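Local coordinates for protein endo-1,4-b-d-mannanase (Trichoderma reesei, PDB 1QNR) that is an endo-1,4-beta-mannanase that hydrolyses internal beta-1,4-mannosidic bonds of mannans, in a family 5 TIM-barrel catalytic domain, at residues 29-34 and 70-75; 56-61 and 107-112; 306-311 and 325-330. All coordinates share one frame; numbering follows the deposited sequence. Where two conformers were deposited one is given.

From the N terminus, residues 29-34 follow barrel strand 21-25, and interaction 1 brings back 70-75 after 35 residues that include helix 35-47. Interaction 2 opens inside that loop, at 56-61, and closes outside it, at 107-112, so the two cross along the chain. They also meet in space: Ser30 OG lies 2.8 Å from Trp56 O in a probable hydrogen bond, and strands 60-61 and 73-74 are sheet neighbours. Interaction 3 comes later, closing the 13-residue loop between 306-311 and 325-330. Trp56 of interaction 2 touches Trp306 of interaction 3, a packing touch between the regions at the ends of strands 52-54 and 300-309.

Interaction 1. Residues 29-34 and 70-75; sequences CSFLTN and IWFQKL
Phe31 and Phe72 meet at the inner end of this contact as an offset edge-to-face pair. The edge of Phe31 is turned toward the face of Phe72, with ring centroids 5.8 Å apart and planes at 62°. The closest carbons are Phe31 CE1 and Phe72 CE2, 3.9 Å apart, and CE2 lies near the plane of the Phe31 ring. Phe31 reaches this spot because its CG stands anti to its own carbonyl carbon (chi1 -51°), which brings the end of the ring nearer to 70-75 than its CB direction alone would suggest.

On the same buried side, Ser30 O approaches the rim of the Phe72 ring near its plane, 3.8 Å from Phe72 CZ. That carbonyl also accepts a hydrogen bond from Thr91 OG1 of helix 90-102, so it and the hydroxyl, bonded to Trp56, both have partners beyond the two segments. Thr91 and Tyr147 pack on Phe72 too, and Tyr117 meets Phe31.

The outer side is open to solvent at Thr33, yet still closely packed: Thr33 CG2 comes within 3.5 Å of Ile70 CD1 as the two side chains run past each other in opposite directions. The loose spot lies between the two zones, where Ile70 CG2 is 4.4 Å from Phe31 CD1; Ile70 CG1 sits 4.0 Å from Phe31 O.

The contact joins the loop between barrel strand 21-25 and helix 35-47 to the residues entering strand 73-74 of the small sheet 60-61, 73-74 and 81-82. No hydrogen bond crosses it. The loop rests on its neighbour through ring edges, aliphatic carbons and two backbone carbonyls, a van der Waals and aromatic join, while directional bonds run to third parties, for instance from Ser30 to Trp56 and Thr91.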
loop_
_atom_site.group_PDB
_atom_site.type_symbol
_atom_site.label_atom_id
_atom_site.label_comp_id
_atom_site.label_asym_id
_atom_site.label_seq_id
_atom_site.Cartn_x
_atom_site.Cartn_y
_atom_site.Cartn_z
ATOM N N CYS A 29 -8.289 -8.945 0.414
ATOM C CA CYS A 29 -9.267 -8.869 1.499
ATOM C C CYS A 29 -10.459 -7.969 1.140
ATOM O O CYS A 29 -11.648 -8.190 1.460
ATOM C CB CYS A 29 -8.498 -8.264 2.750
ATOM S SG CYS A 29 -7.522 -9.503 3.779
ATOM N N SER A 30 -10.153 -6.897 0.335
ATOM C CA SER A 30 -11.209 -5.942 -0.088
ATOM C C SER A 30 -12.271 -6.504 -1.014
ATOM O O SER A 30 -13.297 -5.817 -1.191
ATOM C CB SER A 30 -10.530 -4.788 -0.963
ATOM O OG SER A 30 -9.548 -4.196 -0.090
ATOM N N PHE A 31 -12.035 -7.682 -1.618
ATOM C CA PHE A 31 -12.983 -8.203 -2.621
ATOM C C PHE A 31 -13.685 -9.468 -2.100
ATOM O O PHE A 31 -14.405 -10.135 -2.861
ATOM C CB PHE A 31 -12.187 -8.513 -3.932
ATOM C CG PHE A 31 -11.306 -7.368 -4.417
ATOM C CD1 PHE A 31 -11.787 -6.042 -4.351
ATOM C CD2 PHE A 31 -10.088 -7.643 -5.039
ATOM C CE1 PHE A 31 -10.935 -4.994 -4.825
ATOM C CE2 PHE A 31 -9.313 -6.617 -5.557
ATOM C CZ PHE A 31 -9.700 -5.283 -5.404
ATOM N N LEU A 32 -13.478 -9.816 -0.851
ATOM C CA LEU A 32 -14.204 -10.970 -0.247
ATOM C C LEU A 32 -15.691 -10.613 -0.111
ATOM O O LEU A 32 -16.036 -9.582 0.494
ATOM C CB LEU A 32 -13.582 -11.281 1.125
ATOM C CG LEU A 32 -12.155 -11.802 1.082
ATOM C CD1 LEU A 32 -11.569 -11.876 2.511
ATOM C CD2 LEU A 32 -11.991 -13.178 0.410
ATOM N N THR A 33 -16.592 -11.525 -0.494
ATOM C CA THR A 33 -18.027 -11.213 -0.389
ATOM C C THR A 33 -18.682 -11.892 0.810
ATOM O O THR A 33 -19.791 -11.481 1.224
ATOM C CB THR A 33 -18.837 -11.652 -1.616
ATOM O OG1 THR A 33 -18.698 -13.054 -1.863
ATOM C CG2 THR A 33 -18.455 -10.784 -2.817
ATOM N N ASN A 34 -18.046 -12.898 1.407
ATOM C CA ASN A 34 -18.604 -13.530 2.592
ATOM C C ASN A 34 -17.976 -12.853 3.827
ATOM O O ASN A 34 -16.738 -12.972 4.012
ATOM C CB ASN A 34 -18.276 -15.036 2.480
ATOM C CG ASN A 34 -18.904 -15.788 3.631
ATOM O OD1 ASN A 34 -19.390 -15.239 4.607
ATOM N ND2 ASN A 34 -18.985 -17.112 3.483
ATOM N N ILE A 70 -17.736 -8.290 -8.121
ATOM C CA ILE A 70 -17.431 -6.997 -7.461
ATOM C C ILE A 70 -16.806 -6.016 -8.460
ATOM O O ILE A 70 -15.944 -6.380 -9.297
ATOM C CB ILE A 70 -16.423 -7.267 -6.317
ATOM C CG1 ILE A 70 -17.007 -8.253 -5.279
ATOM C CG2 ILE A 70 -16.017 -5.966 -5.605
ATOM C CD1 ILE A 70 -18.386 -7.902 -4.847
ATOM N N TRP A 71 -17.229 -4.754 -8.344
ATOM C CA TRP A 71 -16.614 -3.629 -9.053
ATOM C C TRP A 71 -16.808 -2.342 -8.258
ATOM O O TRP A 71 -17.916 -2.197 -7.688
ATOM C CB TRP A 71 -17.161 -3.495 -10.517
ATOM C CG TRP A 71 -18.636 -3.231 -10.627
ATOM C CD1 TRP A 71 -19.629 -4.166 -10.426
ATOM C CD2 TRP A 71 -19.297 -2.005 -10.978
ATOM N NE1 TRP A 71 -20.855 -3.571 -10.659
ATOM C CE2 TRP A 71 -20.700 -2.237 -10.969
ATOM C CE3 TRP A 71 -18.827 -0.689 -11.252
ATOM C CZ2 TRP A 71 -21.593 -1.214 -11.266
ATOM C CZ3 TRP A 71 -19.730 0.342 -11.547
ATOM C CH2 TRP A 71 -21.110 0.058 -11.556
ATOM N N PHE A 72 -15.762 -1.459 -8.161
ATOM C CA PHE A 72 -15.959 -0.223 -7.388
ATOM C C PHE A 72 -16.229 0.955 -8.352
ATOM O O PHE A 72 -16.898 1.909 -7.906
ATOM C CB PHE A 72 -14.747 0.071 -6.517
ATOM C CG PHE A 72 -14.456 -0.946 -5.381
ATOM C CD1 PHE A 72 -15.402 -1.894 -4.979
ATOM C CD2 PHE A 72 -13.237 -0.902 -4.715
ATOM C CE1 PHE A 72 -15.084 -2.796 -3.936
ATOM C CE2 PHE A 72 -12.909 -1.787 -3.677
ATOM C CZ PHE A 72 -13.865 -2.725 -3.303
ATOM N N GLN A 73 -15.713 0.969 -9.575
ATOM C CA GLN A 73 -15.919 2.128 -10.478
ATOM C C GLN A 73 -15.885 1.650 -11.936
ATOM O O GLN A 73 -14.982 0.846 -12.291
ATOM C CB GLN A 73 -14.769 3.144 -10.180
ATOM C CG GLN A 73 -14.859 4.399 -11.091
ATOM C CD GLN A 73 -13.858 5.458 -10.747
ATOM O OE1 GLN A 73 -14.126 6.678 -10.653
ATOM N NE2 GLN A 73 -12.536 5.115 -10.577
ATOM N N LYS A 74 -16.831 2.198 -12.753
ATOM C CA LYS A 74 -16.839 1.927 -14.208
ATOM C C LYS A 74 -16.428 3.233 -14.886
ATOM O O LYS A 74 -17.039 4.293 -14.648
ATOM C CB LYS A 74 -18.261 1.510 -14.629
ATOM C CG LYS A 74 -18.300 1.433 -16.187
ATOM C CD LYS A 74 -19.673 0.997 -16.719
ATOM C CE LYS A 74 -19.696 1.246 -18.237
ATOM N NZ LYS A 74 -21.082 1.097 -18.816
ATOM N N LEU A 75 -15.370 3.169 -15.681
ATOM C CA LEU A 75 -14.777 4.316 -16.365
ATOM C C LEU A 75 -15.231 4.342 -17.818
ATOM O O LEU A 75 -14.964 3.387 -18.522
ATOM C CB LEU A 75 -13.235 4.268 -16.247
ATOM C CG LEU A 75 -12.792 4.408 -14.753
ATOM C CD1 LEU A 75 -11.342 4.041 -14.607
ATOM C CD2 LEU A 75 -13.098 5.823 -14.243
#

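Interaction 2. Residues 56-61 and 107-112; sequences WGFNDV and IIPFVN
At the C-terminal end of the TIM barrel, the segment following strand 52-54 packs through Gly57 and Phe58 against the end of neighbouring strand 105-109 and the loop beyond. Gly57 N gives a weak, bent hydrogen bond to Pro109 O (3.0 Å, 129° at the hydrogen). Gly57 CA lies 3.5 Å from Ile108 CG2, and a beta carbon at this position would run into that methyl and into Pro109 O.

Phe58 is the wedge. Its CG sits between its own backbone N and carbonyl carbon (chi1 53°), which turns the ring over the 111-112 backbone. Asn112 N lies above the ring centre, Val111 C above the same face nearer the rim, and Trp56 CB against the opposite face. At the edge, Phe58 CD2 approaches Pro109 O to 3.4 Å; farther out, Phe58 CZ meets Asn112 CB at 3.6 Å. A serine in place of Phe58 would probably open a gap between Trp56 CB and the 111-112 backbone and leave Asn112 CB without its ring contact. Trp56 adds a second apolar touch, its CE3 3.7 Å from Pro109 CG.

Two waters finish the seam, both donating to Asp60 OD2. One accepts from Asn112 N; the other donates also to Phe110 O.

Around this buried core, Asp60 OD1 accepts from Gln73 NE2 of strand 73-74, and Asn112 bonds to Asn168 and Asp116. Helix 138-155 lies against Phe110, helix 119-127 against Asp60 and Val111, and strand 161-165 flanks Ile108 and Pro109.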
loop_
_atom_site.group_PDB
_atom_site.type_symbol
_atom_site.label_atom_id
_atom_site.label_comp_id
_atom_site.label_asym_id
_atom_site.label_seq_id
_atom_site.Cartn_x
_atom_site.Cartn_y
_atom_site.Cartn_z
ATOM N N TRP A 56 -6.516 -3.271 -1.181
ATOM C CA TRP A 56 -6.793 -2.344 -2.346
ATOM C C TRP A 56 -8.032 -1.491 -2.087
ATOM O O TRP A 56 -9.110 -1.960 -1.693
ATOM C CB TRP A 56 -6.975 -3.147 -3.645
ATOM C CG TRP A 56 -5.685 -3.664 -4.273
ATOM C CD1 TRP A 56 -5.703 -4.439 -5.410
ATOM C CD2 TRP A 56 -4.289 -3.444 -3.937
ATOM N NE1 TRP A 56 -4.406 -4.665 -5.824
ATOM C CE2 TRP A 56 -3.525 -4.101 -4.934
ATOM C CE3 TRP A 56 -3.625 -2.770 -2.870
ATOM C CZ2 TRP A 56 -2.112 -4.080 -4.969
ATOM C CZ3 TRP A 56 -2.196 -2.791 -2.921
ATOM C CH2 TRP A 56 -1.416 -3.446 -3.945
ATOM N N GLY A 57 -7.933 -0.186 -2.426
ATOM C CA GLY A 57 -9.110 0.708 -2.357
ATOM C C GLY A 57 -9.705 1.007 -3.715
ATOM O O GLY A 57 -10.531 1.968 -3.817
ATOM N N PHE A 58 -9.411 0.174 -4.717
ATOM C CA PHE A 58 -9.854 0.320 -6.083
ATOM C C PHE A 58 -10.237 -1.039 -6.681
ATOM O O PHE A 58 -9.770 -2.092 -6.245
ATOM C CB PHE A 58 -8.693 0.924 -6.988
ATOM C CG PHE A 58 -7.370 0.147 -6.895
ATOM C CD1 PHE A 58 -7.180 -1.016 -7.700
ATOM C CD2 PHE A 58 -6.367 0.526 -6.022
ATOM C CE1 PHE A 58 -5.988 -1.727 -7.576
ATOM C CE2 PHE A 58 -5.150 -0.175 -5.917
ATOM C CZ PHE A 58 -4.974 -1.315 -6.702
ATOM N N ASN A 59 -11.124 -0.927 -7.710
ATOM C CA ASN A 59 -11.444 -2.094 -8.567
ATOM C C ASN A 59 -12.181 -1.488 -9.768
ATOM O O ASN A 59 -13.403 -1.236 -9.794
ATOM C CB ASN A 59 -12.309 -3.139 -7.777
ATOM C CG ASN A 59 -12.449 -4.438 -8.550
ATOM O OD1 ASN A 59 -12.521 -4.430 -9.781
ATOM N ND2 ASN A 59 -12.518 -5.609 -7.883
ATOM N N ASP A 60 -11.380 -1.090 -10.769
ATOM C CA ASP A 60 -11.810 -0.310 -11.931
ATOM C C ASP A 60 -12.077 -1.180 -13.143
ATOM O O ASP A 60 -11.272 -2.088 -13.449
ATOM C CB ASP A 60 -10.675 0.699 -12.301
ATOM C CG ASP A 60 -10.481 1.746 -11.216
ATOM O OD1 ASP A 60 -11.555 2.369 -10.839
ATOM O OD2 ASP A 60 -9.334 2.020 -10.734
ATOM N N VAL A 61 -13.180 -0.897 -13.815
ATOM C CA VAL A 61 -13.606 -1.651 -15.022
ATOM C C VAL A 61 -14.052 -0.651 -16.104
ATOM O O VAL A 61 -14.367 0.495 -15.816
ATOM C CB VAL A 61 -14.780 -2.614 -14.708
ATOM C CG1 VAL A 61 -14.418 -3.661 -13.646
ATOM C CG2 VAL A 61 -16.060 -1.852 -14.318
ATOM N N ILE A 107 -3.893 0.522 5.426
ATOM C CA ILE A 107 -3.329 1.445 4.400
ATOM C C ILE A 107 -4.160 1.198 3.141
ATOM O O ILE A 107 -4.260 0.029 2.708
ATOM C CB ILE A 107 -1.832 1.226 4.188
ATOM C CG1 ILE A 107 -1.083 1.615 5.475
ATOM C CG2 ILE A 107 -1.331 2.057 2.951
ATOM C CD1 ILE A 107 0.455 1.367 5.453
ATOM N N ILE A 108 -4.714 2.264 2.512
ATOM C CA ILE A 108 -5.619 2.086 1.369
ATOM C C ILE A 108 -5.249 2.973 0.174
ATOM O O ILE A 108 -5.440 4.214 0.197
ATOM C CB ILE A 108 -7.096 2.417 1.803
ATOM C CG1 ILE A 108 -7.533 1.563 3.007
ATOM C CG2 ILE A 108 -8.050 2.188 0.601
ATOM C CD1 ILE A 108 -8.975 1.791 3.482
ATOM N N PRO A 109 -4.672 2.373 -0.889
ATOM C CA PRO A 109 -4.366 3.118 -2.128
ATOM C C PRO A 109 -5.593 3.248 -3.027
ATOM O O PRO A 109 -6.453 2.357 -3.106
ATOM C CB PRO A 109 -3.242 2.253 -2.830
ATOM C CG PRO A 109 -3.592 0.852 -2.334
ATOM C CD PRO A 109 -4.062 1.017 -0.891
ATOM N N PHE A 110 -5.655 4.377 -3.809
ATOM C CA PHE A 110 -6.812 4.726 -4.629
ATOM C C PHE A 110 -6.791 4.283 -6.087
ATOM O O PHE A 110 -7.886 4.273 -6.681
ATOM C CB PHE A 110 -7.056 6.271 -4.611
ATOM C CG PHE A 110 -7.200 6.890 -3.238
ATOM C CD1 PHE A 110 -8.265 6.510 -2.402
ATOM C CD2 PHE A 110 -6.300 7.866 -2.811
ATOM C CE1 PHE A 110 -8.420 7.111 -1.160
ATOM C CE2 PHE A 110 -6.463 8.448 -1.538
ATOM C CZ PHE A 110 -7.526 8.089 -0.713
ATOM N N VAL A 111 -5.625 3.947 -6.628
ATOM C CA VAL A 111 -5.512 3.518 -8.052
ATOM C C VAL A 111 -4.265 2.610 -8.135
ATOM O O VAL A 111 -3.319 2.723 -7.329
ATOM C CB VAL A 111 -5.387 4.736 -9.007
ATOM C CG1 VAL A 111 -4.092 5.516 -8.788
ATOM C CG2 VAL A 111 -5.579 4.341 -10.486
ATOM N N ASN A 112 -4.251 1.751 -9.158
ATOM C CA ASN A 112 -3.053 0.911 -9.431
ATOM C C ASN A 112 -2.244 1.524 -10.607
ATOM O O ASN A 112 -2.860 1.911 -11.627
ATOM C CB ASN A 112 -3.510 -0.491 -9.860
ATOM C CG ASN A 112 -2.405 -1.544 -9.625
ATOM O OD1 ASN A 112 -1.256 -1.263 -9.275
ATOM N ND2 ASN A 112 -2.777 -2.821 -9.761
HETATM O O HOH W 1 -6.932 0.895 -10.357
HETATM O O HOH W 2 -9.048 4.430 -9.375
#

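Interaction 3. Residues 306-311 and 325-330; sequences WQWGDT and VWYNSS. With NAG (2-acetamido-2-deoxy-beta-D-glucopyranose), chain I.
A cis peptide bond, between Trp306 and Gln307, leads into this contact, and Gln307 O at once accepts a nearly straight bond from Val325 N (2.9 Å, 177°). Parallel pairing continues as Gly309 N donates to Val325 O, and Tyr327 N to Gly309 O at 2.9 Å.

Gly309 runs beside the Trp326 ring, whose CE3 is 3.5 Å from Gly309 C; a beta carbon there would collide with that ring. Asp310 O meets the indole edge in its plane, 3.4 Å from Trp326 CZ3.

On the other side, Tyr327 CG lies opposite its backbone N (chi1 177°), sending the ring alongside Trp308, rim to rim with planes 29° apart and Trp308 CZ2 3.6 Å from Tyr327 CD1. Trp308 NE1 donates to Asp310 OD2 (2.9 Å), fixing the indole's turn, while Thr311 N uses the anti lone pair of OD1. The type II turn 326-329 presents Asn328, which carries the N-linked NAG; NAG C8 reaches the Tyr327 edge, 3.8 Å from Tyr327 CE2.

Strand 325-326 is thus a short parallel addition to barrel strand 300-309, which strand 21-25 flanks. Helix 35-47 backs it: His44 stacks on Tyr327 and bonds to Asp310 OD2. Ser329 caps helix 330-343.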
loop_
_atom_site.group_PDB
_atom_site.type_symbol
_atom_site.label_atom_id
_atom_site.label_comp_id
_atom_site.label_asym_id
_atom_site.label_seq_id
_atom_site.Cartn_x
_atom_site.Cartn_y
_atom_site.Cartn_z
ATOM N N TRP A 306 5.029 -8.864 1.563
ATOM C CA TRP A 306 4.076 -9.269 0.519
ATOM C C TRP A 306 4.134 -10.778 0.406
ATOM O O TRP A 306 5.244 -11.308 0.028
ATOM C CB TRP A 306 4.436 -8.579 -0.848
ATOM C CG TRP A 306 3.423 -8.976 -1.907
ATOM C CD1 TRP A 306 3.419 -10.117 -2.671
ATOM C CD2 TRP A 306 2.268 -8.218 -2.336
ATOM N NE1 TRP A 306 2.325 -10.130 -3.513
ATOM C CE2 TRP A 306 1.596 -8.949 -3.343
ATOM C CE3 TRP A 306 1.755 -6.958 -1.957
ATOM C CZ2 TRP A 306 0.433 -8.528 -3.949
ATOM C CZ3 TRP A 306 0.605 -6.479 -2.632
ATOM C CH2 TRP A 306 -0.071 -7.251 -3.606
ATOM N N GLN A 307 3.132 -11.600 0.800
ATOM C CA GLN A 307 1.802 -11.135 1.210
ATOM C C GLN A 307 1.150 -12.236 2.065
ATOM O O GLN A 307 1.596 -13.404 2.083
ATOM C CB GLN A 307 0.888 -10.906 -0.013
ATOM C CG GLN A 307 0.622 -12.186 -0.885
ATOM C CD GLN A 307 -0.476 -11.970 -1.939
ATOM O OE1 GLN A 307 -1.448 -11.240 -1.804
ATOM N NE2 GLN A 307 -0.348 -12.707 -3.093
ATOM N N TRP A 308 0.064 -11.858 2.800
ATOM C CA TRP A 308 -0.698 -12.856 3.554
ATOM C C TRP A 308 -1.430 -13.858 2.669
ATOM O O TRP A 308 -2.010 -13.450 1.651
ATOM C CB TRP A 308 -1.775 -12.057 4.390
ATOM C CG TRP A 308 -2.441 -12.853 5.509
ATOM C CD1 TRP A 308 -3.616 -13.516 5.471
ATOM C CD2 TRP A 308 -1.816 -13.123 6.781
ATOM N NE1 TRP A 308 -3.840 -14.136 6.723
ATOM C CE2 TRP A 308 -2.699 -13.943 7.521
ATOM C CE3 TRP A 308 -0.599 -12.686 7.374
ATOM C CZ2 TRP A 308 -2.440 -14.374 8.847
ATOM C CZ3 TRP A 308 -0.339 -13.121 8.694
ATOM C CH2 TRP A 308 -1.262 -13.974 9.404
ATOM N N GLY A 309 -1.409 -15.138 3.077
ATOM C CA GLY A 309 -2.288 -16.168 2.453
ATOM C C GLY A 309 -3.116 -16.825 3.573
ATOM O O GLY A 309 -2.602 -16.948 4.687
ATOM N N ASP A 310 -4.376 -17.110 3.230
ATOM C CA ASP A 310 -5.204 -17.762 4.280
ATOM C C ASP A 310 -6.241 -18.664 3.612
ATOM O O ASP A 310 -6.323 -18.771 2.362
ATOM C CB ASP A 310 -5.907 -16.662 5.136
ATOM C CG ASP A 310 -5.995 -17.072 6.607
ATOM O OD1 ASP A 310 -6.240 -18.279 6.935
ATOM O OD2 ASP A 310 -5.857 -16.148 7.472
ATOM N N THR A 311 -6.999 -19.409 4.418
ATOM C CA THR A 311 -8.023 -20.315 3.920
ATOM C C THR A 311 -9.302 -20.158 4.717
ATOM O O THR A 311 -9.270 -19.534 5.839
ATOM C CB THR A 311 -7.549 -21.801 3.995
ATOM O OG1 THR A 311 -7.437 -22.222 5.372
ATOM C CG2 THR A 311 -6.226 -22.005 3.268
ATOM N N VAL A 325 2.904 -16.002 2.058
ATOM C CA VAL A 325 3.288 -16.648 3.328
ATOM C C VAL A 325 1.969 -17.103 3.928
ATOM O O VAL A 325 1.121 -16.294 4.342
ATOM C CB VAL A 325 4.056 -15.688 4.257
ATOM C CG1 VAL A 325 4.328 -16.393 5.610
ATOM C CG2 VAL A 325 5.341 -15.149 3.613
ATOM N N TRP A 326 1.683 -18.412 3.923
ATOM C CA TRP A 326 0.392 -18.956 4.366
ATOM C C TRP A 326 0.281 -18.975 5.891
ATOM O O TRP A 326 1.246 -19.429 6.590
ATOM C CB TRP A 326 0.218 -20.398 3.843
ATOM C CG TRP A 326 0.078 -20.489 2.321
ATOM C CD1 TRP A 326 1.102 -20.829 1.414
ATOM C CD2 TRP A 326 -1.121 -20.215 1.571
ATOM N NE1 TRP A 326 0.552 -20.726 0.154
ATOM C CE2 TRP A 326 -0.766 -20.351 0.224
ATOM C CE3 TRP A 326 -2.415 -19.806 1.883
ATOM C CZ2 TRP A 326 -1.705 -20.165 -0.797
ATOM C CZ3 TRP A 326 -3.358 -19.581 0.863
ATOM C CH2 TRP A 326 -2.973 -19.787 -0.497
ATOM N N TYR A 327 -0.858 -18.525 6.438
ATOM C CA TYR A 327 -0.993 -18.529 7.927
ATOM C C TYR A 327 -0.777 -19.952 8.481
ATOM O O TYR A 327 -1.210 -20.991 7.932
ATOM C CB TYR A 327 -2.452 -18.145 8.253
ATOM C CG TYR A 327 -2.777 -18.186 9.749
ATOM C CD1 TYR A 327 -2.058 -17.446 10.693
ATOM C CD2 TYR A 327 -3.802 -19.068 10.162
ATOM C CE1 TYR A 327 -2.375 -17.565 12.028
ATOM C CE2 TYR A 327 -4.058 -19.196 11.522
ATOM C CZ TYR A 327 -3.372 -18.418 12.413
ATOM O OH TYR A 327 -3.691 -18.531 13.755
ATOM N N ASN A 328 -0.035 -20.012 9.605
ATOM C CA ASN A 328 0.224 -21.244 10.366
ATOM C C ASN A 328 1.257 -22.160 9.718
ATOM O O ASN A 328 1.562 -23.244 10.291
ATOM C CB ASN A 328 -1.072 -22.077 10.616
ATOM C CG ASN A 328 -1.415 -22.011 12.053
ATOM O OD1 ASN A 328 -0.925 -21.333 12.936
ATOM N ND2 ASN A 328 -2.456 -22.844 12.417
ATOM N N SER A 329 1.879 -21.827 8.609
ATOM C CA SER A 329 2.936 -22.601 7.965
ATOM C C SER A 329 4.270 -22.390 8.647
ATOM O O SER A 329 4.472 -21.522 9.517
ATOM C CB SER A 329 2.994 -22.195 6.496
ATOM O OG SER A 329 3.556 -20.848 6.318
ATOM N N SER A 330 5.289 -23.189 8.198
ATOM C CA SER A 330 6.634 -22.982 8.693
ATOM C C SER A 330 7.179 -21.598 8.303
ATOM O O SER A 330 7.945 -20.989 9.081
ATOM C CB SER A 330 7.598 -24.064 8.163
ATOM O OG SER A 330 7.626 -24.224 6.806
HETATM C C1 NAG I . -3.271 -23.095 13.793
HETATM C C2 NAG I . -4.684 -23.629 13.679
HETATM C C3 NAG I . -5.210 -23.936 15.053
HETATM C C4 NAG I . -4.149 -24.793 15.768
HETATM C C5 NAG I . -2.718 -24.264 15.763
HETATM C C6 NAG I . -1.728 -25.322 16.235
HETATM C C7 NAG I . -6.028 -22.925 11.759
HETATM C C8 NAG I . -6.797 -21.812 11.096
HETATM N N2 NAG I . -5.517 -22.600 12.966
HETATM O O3 NAG I . -6.407 -24.712 14.749
HETATM O O4 NAG I . -4.517 -24.917 17.178
HETATM O O5 NAG I . -2.310 -24.014 14.400
HETATM O O6 NAG I . -0.515 -24.679 16.517
HETATM O O7 NAG I . -5.906 -23.945 11.243
#